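Long-range contacts in alkylhalidase CmlS (Streptomyces venezuelae, PDB 3I3L), which is a flavin-dependent halogenase of chloramphenicol biosynthesis that carries its FAD covalently bound to the protein: residues Lys468-Ile473 and Val574-Arg579; Arg475-Gly480 and Thr565-Gln570. All coordinates share one frame; numbering follows the deposited sequence.

Interaction 1: residues Lys468-Ile473 and Val574-Arg579; sequences KRLNSI and VFVQGR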
# COMPACT_ATOMS: atom_id res chain seq x y z
N LYS A 468 26.82 7.70 9.94
CA LYS A 468 27.35 8.33 11.13
C LYS A 468 26.72 7.82 12.43
O LYS A 468 27.41 7.70 13.45
CB LYS A 468 27.23 9.86 11.01
CG LYS A 468 27.42 10.61 12.32
CD LYS A 468 28.35 11.80 12.20
CE LYS A 468 29.74 11.42 12.78
NZ LYS A 468 30.80 12.50 12.78
N ARG A 469 25.43 7.54 12.43
CA ARG A 469 24.76 7.14 13.68
C ARG A 469 25.14 5.71 14.04
O ARG A 469 25.53 5.42 15.18
CB ARG A 469 23.25 7.30 13.61
CG ARG A 469 22.76 8.72 13.70
CD ARG A 469 21.36 8.75 13.09
NE ARG A 469 20.72 10.06 13.19
CZ ARG A 469 19.96 10.46 14.21
NH1 ARG A 469 19.71 9.65 15.25
NH2 ARG A 469 19.43 11.68 14.19
N LEU A 470 25.07 4.82 13.05
CA LEU A 470 25.42 3.43 13.26
C LEU A 470 26.87 3.34 13.77
O LEU A 470 27.17 2.55 14.69
CB LEU A 470 25.25 2.63 11.97
CG LEU A 470 23.80 2.33 11.54
CD1 LEU A 470 23.73 1.85 10.15
CD2 LEU A 470 23.19 1.25 12.46
N ASN A 471 27.76 4.14 13.19
CA ASN A 471 29.20 4.07 13.55
C ASN A 471 29.44 4.54 14.96
O ASN A 471 30.38 4.06 15.60
CB ASN A 471 30.10 4.84 12.54
CG ASN A 471 30.27 4.10 11.20
OD1 ASN A 471 30.57 4.70 10.18
ND2 ASN A 471 30.06 2.79 11.21
N SER A 472 28.56 5.41 15.47
CA SER A 472 28.72 5.96 16.80
C SER A 472 28.27 4.98 17.88
O SER A 472 28.37 5.28 19.07
CB SER A 472 27.95 7.27 16.98
OG SER A 472 26.57 6.98 17.09
N ILE A 473 27.74 3.83 17.45
CA ILE A 473 27.19 2.87 18.38
C ILE A 473 28.27 1.93 18.88
O ILE A 473 28.71 1.01 18.19
CB ILE A 473 26.04 2.05 17.75
CG1 ILE A 473 24.80 2.96 17.53
CG2 ILE A 473 25.69 0.83 18.60
CD1 ILE A 473 23.70 2.28 16.75
N VAL A 574 21.02 5.90 20.69
CA VAL A 574 21.17 6.35 19.30
C VAL A 574 19.96 5.88 18.46
O VAL A 574 19.75 4.68 18.29
CB VAL A 574 22.52 5.92 18.68
CG1 VAL A 574 22.56 6.21 17.15
CG2 VAL A 574 23.74 6.64 19.37
N PHE A 575 19.17 6.83 17.97
CA PHE A 575 17.94 6.49 17.22
C PHE A 575 18.17 6.35 15.72
O PHE A 575 18.65 7.27 15.07
CB PHE A 575 16.80 7.46 17.51
CG PHE A 575 16.50 7.60 18.99
CD1 PHE A 575 15.88 6.56 19.70
CD2 PHE A 575 16.88 8.77 19.68
CE1 PHE A 575 15.62 6.69 21.09
CE2 PHE A 575 16.64 8.90 21.08
CZ PHE A 575 16.00 7.87 21.76
N VAL A 576 17.83 5.17 15.20
CA VAL A 576 17.95 4.88 13.79
C VAL A 576 16.58 4.41 13.23
O VAL A 576 15.88 3.59 13.85
CB VAL A 576 19.01 3.79 13.58
CG1 VAL A 576 18.93 3.18 12.23
CG2 VAL A 576 20.44 4.33 13.86
N GLN A 577 16.22 4.97 12.08
CA GLN A 577 15.18 4.39 11.21
C GLN A 577 15.54 4.64 9.74
O GLN A 577 15.85 5.78 9.35
CB GLN A 577 13.76 4.91 11.53
CG GLN A 577 13.54 6.42 11.38
CD GLN A 577 12.32 6.89 12.18
OE1 GLN A 577 11.42 6.10 12.50
NE2 GLN A 577 12.28 8.19 12.50
N GLY A 578 15.52 3.57 8.95
CA GLY A 578 15.91 3.62 7.55
C GLY A 578 14.82 3.28 6.54
O GLY A 578 15.10 2.65 5.49
N ARG A 579 13.59 3.69 6.85
CA ARG A 579 12.44 3.40 5.99
C ARG A 579 12.30 4.52 4.99
O ARG A 579 13.28 5.09 4.52
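Val-574 lies against the C-terminal turn of helix 456-471, and the close packing of this contact centres on it. Its CG1 stands anti to the backbone N (chi1 171°) and faces the helix. Val-574 CG1 meets Arg-469 CB at 3.8 Å. Ile-473 comes in from the other segment with its CG1 3.9 Å from Val-574 CB, the two side chains crossing at a slant. The second branch, Val-574 CG2, touches Ser-472 OG at 3.7 Å. That hydroxyl is already engaged: Ser-472 OG donates a 2.7 Å hydrogen bond to Arg-469 O, tilted 16° from the carbonyl plane. The bond ties a polar group back onto the helix end beside an apolar neighbour. Val-576 CG2 sits more loosely, 4.1 Å from Arg-469 CB and 4.4 Å from Leu-470 CD2. Here the chain has just left strand 573-574, the last of a three-stranded antiparallel sheet. The helices and terminal hairpin around it are consistent with a winged-helix-like C-terminal domain. Helix 551-560 covers this side, with Val-556 and Met-559 on Val-576 and Val-555 on Leu-470. The partly exposed flank belongs to the Arg-469 side chain. Its chain runs extended from CG to NE and brings Arg-469 NH1 to 2.6 Å from Phe-575 O. NE forms a salt bridge with Asp-465, one turn back on the same helix. Shortened to an alanine here, the side chain would keep its CB against Val-574, but Asp-465 would probably lose its charged mate and a gap would open beside Phe-575. The side chain of Phe-575 leaves the backbone away from the helix, and the residue is exposed.

Interaction 2: residues Arg475-Gly480 and Thr565-Gln570; sequences RFKWTG and TGYDAQ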
# COMPACT_ATOMS: atom_id res chain seq x y z
N ARG A 475 27.86 0.42 21.95
CA ARG A 475 27.23 -0.63 22.74
C ARG A 475 25.79 -0.95 22.32
O ARG A 475 24.96 -0.04 22.29
CB ARG A 475 27.28 -0.24 24.22
CG ARG A 475 26.47 -1.14 25.14
CD ARG A 475 26.48 -0.59 26.54
NE ARG A 475 25.77 -1.44 27.49
CZ ARG A 475 25.41 -1.02 28.71
NH1 ARG A 475 24.77 -1.84 29.56
NH2 ARG A 475 25.68 0.23 29.09
N PHE A 476 25.49 -2.22 22.03
CA PHE A 476 24.11 -2.64 21.74
C PHE A 476 23.54 -3.42 22.91
O PHE A 476 24.25 -4.22 23.50
CB PHE A 476 24.02 -3.57 20.49
CG PHE A 476 23.98 -2.86 19.16
CD1 PHE A 476 22.95 -2.00 18.85
CD2 PHE A 476 24.99 -3.08 18.21
CE1 PHE A 476 22.89 -1.37 17.61
CE2 PHE A 476 24.96 -2.44 16.98
CZ PHE A 476 23.90 -1.58 16.67
N LYS A 477 22.25 -3.24 23.19
CA LYS A 477 21.48 -4.13 24.09
C LYS A 477 20.37 -4.91 23.35
O LYS A 477 19.72 -4.40 22.40
CB LYS A 477 20.81 -3.31 25.17
CG LYS A 477 21.78 -2.52 26.05
CD LYS A 477 20.95 -1.85 27.21
CE LYS A 477 21.82 -1.13 28.20
NZ LYS A 477 21.02 -0.07 28.90
N TRP A 478 20.16 -6.14 23.76
CA TRP A 478 19.09 -6.95 23.18
C TRP A 478 17.88 -6.89 24.12
O TRP A 478 18.05 -6.74 25.34
CB TRP A 478 19.58 -8.38 23.02
CG TRP A 478 18.66 -9.36 22.40
CD1 TRP A 478 17.92 -10.32 23.05
CD2 TRP A 478 18.39 -9.53 20.99
NE1 TRP A 478 17.21 -11.05 22.13
CE2 TRP A 478 17.49 -10.60 20.87
CE3 TRP A 478 18.84 -8.90 19.84
CZ2 TRP A 478 17.01 -11.04 19.63
CZ3 TRP A 478 18.38 -9.33 18.62
CH2 TRP A 478 17.49 -10.40 18.50
N THR A 479 16.69 -7.00 23.55
CA THR A 479 15.44 -6.93 24.32
C THR A 479 15.05 -8.35 24.72
O THR A 479 14.75 -9.19 23.86
CB THR A 479 14.29 -6.24 23.53
OG1 THR A 479 14.70 -4.95 23.06
CG2 THR A 479 13.04 -6.06 24.43
N GLY A 480 15.07 -8.61 26.03
CA GLY A 480 14.97 -9.97 26.57
C GLY A 480 16.36 -10.54 26.80
O GLY A 480 17.38 -9.88 26.53
N THR A 565 18.81 -1.91 20.83
CA THR A 565 18.93 -0.53 21.23
C THR A 565 20.42 -0.14 21.21
O THR A 565 21.25 -0.84 21.76
CB THR A 565 18.46 -0.36 22.65
OG1 THR A 565 17.27 -1.13 22.84
CG2 THR A 565 18.20 1.12 22.95
N GLY A 566 20.72 1.01 20.65
CA GLY A 566 22.08 1.44 20.48
C GLY A 566 22.47 2.57 21.37
O GLY A 566 21.67 3.46 21.65
N TYR A 567 23.72 2.55 21.83
CA TYR A 567 24.19 3.57 22.72
C TYR A 567 25.51 4.14 22.22
O TYR A 567 26.36 3.40 21.71
CB TYR A 567 24.31 3.01 24.13
CG TYR A 567 23.00 2.65 24.74
CD1 TYR A 567 22.23 3.61 25.41
CD2 TYR A 567 22.47 1.36 24.61
CE1 TYR A 567 20.99 3.27 25.99
CE2 TYR A 567 21.22 1.01 25.17
CZ TYR A 567 20.51 1.97 25.87
OH TYR A 567 19.31 1.62 26.41
N ASP A 568 25.69 5.45 22.33
CA ASP A 568 26.93 6.03 21.84
C ASP A 568 28.06 6.04 22.90
O ASP A 568 27.87 5.58 24.03
CB ASP A 568 26.67 7.43 21.28
CG ASP A 568 26.24 8.44 22.35
OD1 ASP A 568 26.50 8.22 23.58
OD2 ASP A 568 25.64 9.47 21.95
N ALA A 569 29.21 6.57 22.56
CA ALA A 569 30.34 6.42 23.50
C ALA A 569 30.03 7.16 24.80
O ALA A 569 30.52 6.76 25.83
CB ALA A 569 31.66 6.89 22.87
N GLN A 570 29.18 8.19 24.74
CA GLN A 570 28.82 8.96 25.94
C GLN A 570 27.62 8.39 26.69
O GLN A 570 27.22 8.94 27.70
CB GLN A 570 28.60 10.45 25.65
CG GLN A 570 29.81 11.14 25.08
CD GLN A 570 29.99 10.81 23.60
OE1 GLN A 570 29.00 10.63 22.89
NE2 GLN A 570 31.22 10.76 23.15
O HOH W 1 17.36 -3.61 23.41
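This is an antiparallel pairing of strands 473-478 and 564-568 in the three-stranded sheet of the C-terminal domain. Strand 564-568 is the central one and strand 473-478 lies at an edge. The sheet packs beside helices 519-531 and 535-543, consistent with a winged-helix-like fold. The two short strand segments run at 156° to each other, 4.9 Å apart at their closest. Arg-475 with Tyr-567 and Lys-477 with Thr-565 are hydrogen-bonded pairs. Phe-476 with Gly-566 is the non-hydrogen-bonded pair between them. Tyr-567 N reaches Arg-475 O at 2.9 Å, while the return bond from Arg-475 N is weak. Lys-477 N to Thr-565 O (3.0 Å, 166° at the hydrogen) and Thr-565 N to Lys-477 O are straighter. Phe-476 points to the buried face, toward Leu-528, Tyr-535 and Leu-538. Phe-476 CD1 packs 3.9 Å from Gly-566 CA, so the ring lies close to where a side chain at that glycine would start. The other face carries Lys-477 and Tyr-567, whose side chains cross at about a right angle. Lys-477 CG lies anti to the carbonyl carbon (chi1 -60°), and the chain then runs extended across the tyrosine. Lys-477 CD comes to 3.5 Å from Tyr-567 CE2, and Lys-477 NZ makes a weak bond to Tyr-567 OH. Lys-477 CE also lies over one face of the Arg-475 guanidinium, offset toward its rim. Arg-475 has its charged partner in Glu-532, which also touches Lys-477; this probably eases the crowding of two positive groups. At the Lys-477 and Thr-565 end of the pairing, a water donates to both Lys-477 O and Thr-479 OG1 and stands 2.5 Å from Thr-565 OG1.

How the interactions relate
The two contacts lie in the same C-terminal domain, with centres 11 Å apart, and both are partly buried and far from the annotated FAD sites. Helix 456-471 runs almost directly into strand 473-478, so the first segments of interactions 1 and 2 are near neighbours in the chain. Interaction 1 is mainly side-chain packing against the helix end, with the charged Arg-469 on its more exposed flank. Interaction 2 is held mainly by a backbone ladder. The buried part of interaction 2 is at Phe-476 and Gly-566, that of interaction 1 at Leu-470 and Ile-473. They join directly: Val-574 N probably bonds to Gly-566 O (2.7 Å), and Val-574 CG2 packs on Asp-568 CB.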